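Local structure of putative cytoplasmic protein (Salmonella typhimurium, 2GK3) at residues 232-235 with 236-239. The protein is of unknown function but forms hexamers and is probably related to class I glutamine amidotransferases. Sequence-based numbering, arbitrary orientation.
Sequences GTQQ and FMSW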
# COMPACT_ATOMS: atom_id res chain seq x y z
N GLY E 232 12.50 -17.29 -17.38
CA GLY E 232 12.74 -17.50 -18.81
C GLY E 232 13.74 -16.45 -19.28
O GLY E 232 13.45 -15.26 -19.25
N THR E 233 14.92 -16.89 -19.69
CA THR E 233 15.98 -15.95 -20.09
C THR E 233 15.79 -15.47 -21.52
O THR E 233 15.10 -16.12 -22.30
CB THR E 233 17.36 -16.57 -19.98
OG1 THR E 233 17.41 -17.78 -20.75
CG2 THR E 233 17.69 -16.84 -18.52
N GLN E 234 16.40 -14.33 -21.84
CA GLN E 234 16.42 -13.82 -23.21
C GLN E 234 16.96 -14.89 -24.14
O GLN E 234 16.51 -15.02 -25.27
CB GLN E 234 17.29 -12.55 -23.31
CG GLN E 234 16.70 -11.30 -22.66
CD GLN E 234 15.23 -11.09 -23.04
OE1 GLN E 234 14.88 -10.90 -24.23
NE2 GLN E 234 14.35 -11.14 -22.03
N GLN E 235 17.93 -15.66 -23.64
CA GLN E 235 18.48 -16.79 -24.37
C GLN E 235 17.41 -17.85 -24.66
O GLN E 235 17.39 -18.46 -25.73
CB GLN E 235 19.66 -17.38 -23.60
CG GLN E 235 20.23 -18.67 -24.17
CD GLN E 235 21.34 -19.22 -23.31
OE1 GLN E 235 21.22 -20.29 -22.74
NE2 GLN E 235 22.43 -18.47 -23.20
N PHE E 236 16.51 -18.05 -23.71
CA PHE E 236 15.41 -18.99 -23.93
C PHE E 236 14.41 -18.47 -24.97
O PHE E 236 13.94 -19.23 -25.82
CB PHE E 236 14.75 -19.33 -22.59
CG PHE E 236 13.54 -20.19 -22.71
CD1 PHE E 236 13.52 -21.31 -23.55
CD2 PHE E 236 12.41 -19.91 -21.95
CE1 PHE E 236 12.40 -22.12 -23.64
CE2 PHE E 236 11.27 -20.72 -22.03
CZ PHE E 236 11.27 -21.82 -22.88
N MSE E 237 14.10 -17.17 -24.89
CA MSE E 237 13.17 -16.51 -25.84
C MSE E 237 13.65 -16.63 -27.28
O MSE E 237 12.86 -16.86 -28.20
CB MSE E 237 13.05 -15.01 -25.55
CG MSE E 237 13.02 -14.58 -24.12
SE MSE E 237 11.19 -14.38 -23.49
CE MSE E 237 11.19 -16.14 -22.65
N SER E 238 14.95 -16.44 -27.48
CA SER E 238 15.52 -16.41 -28.83
C SER E 238 16.18 -17.73 -29.19
O SER E 238 16.87 -17.84 -30.20
CB SER E 238 16.49 -15.24 -28.98
OG SER E 238 17.30 -15.11 -27.82
N TRP E 239 15.96 -18.74 -28.34
CA TRP E 239 16.33 -20.11 -28.63
C TRP E 239 15.54 -20.57 -29.87
O TRP E 239 14.33 -20.32 -29.96
CB TRP E 239 16.01 -20.97 -27.40
CG TRP E 239 16.42 -22.42 -27.46
CD1 TRP E 239 17.65 -22.91 -27.77
CD2 TRP E 239 15.59 -23.55 -27.15
NE1 TRP E 239 17.64 -24.28 -27.71
CE2 TRP E 239 16.39 -24.70 -27.33
CE3 TRP E 239 14.25 -23.71 -26.76
CZ2 TRP E 239 15.90 -26.00 -27.11
CZ3 TRP E 239 13.76 -24.99 -26.55
CH2 TRP E 239 14.58 -26.12 -26.72
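Phe236 presents the edge of its ring to Gly232, whose CA lies near the ring plane, 4.0 Å from Phe236 CD2. Elsewhere the same ring meets Tyr242 edge-to-face and Phe186 with the planes at about 55°, so the aromatic group is buried between this short turn, the strand 185-194 and the helix 242-253. With CG anti to the backbone N (chi1 175°), the ring swings off the helix while Phe236 CB stays 3.6 Å from Thr233 OG1. The indole of Trp239 likewise leads away from the turn, and its NE1 donates to Ser181 O.

Helix 234-237, barely one turn long in a domain assigned to the putative glutamine amidotransferase family, illustrates how a side chain can start a helix. Thr233 is the N-cap: Thr233 OG1, at chi1 56°, accepts from Phe236 N at 3.1 Å, and this hydroxyl also bonds to Val185 O. Thr233 O takes Met237 N in the carbonyl plane at 3.0 Å, while Met237 CG, in a residue present as selenomethionine, folds back to 3.2 Å from Thr233 O.

From the C-terminal end of the turn, Ser238, where the backbone departs from the helix, sends two donors back to Gln234 O. Ser238 OG lies 2.7 Å from Gln234 O and Ser238 N 3.1 Å from Gln234 O, the two arriving from opposite faces of the carbonyl plane.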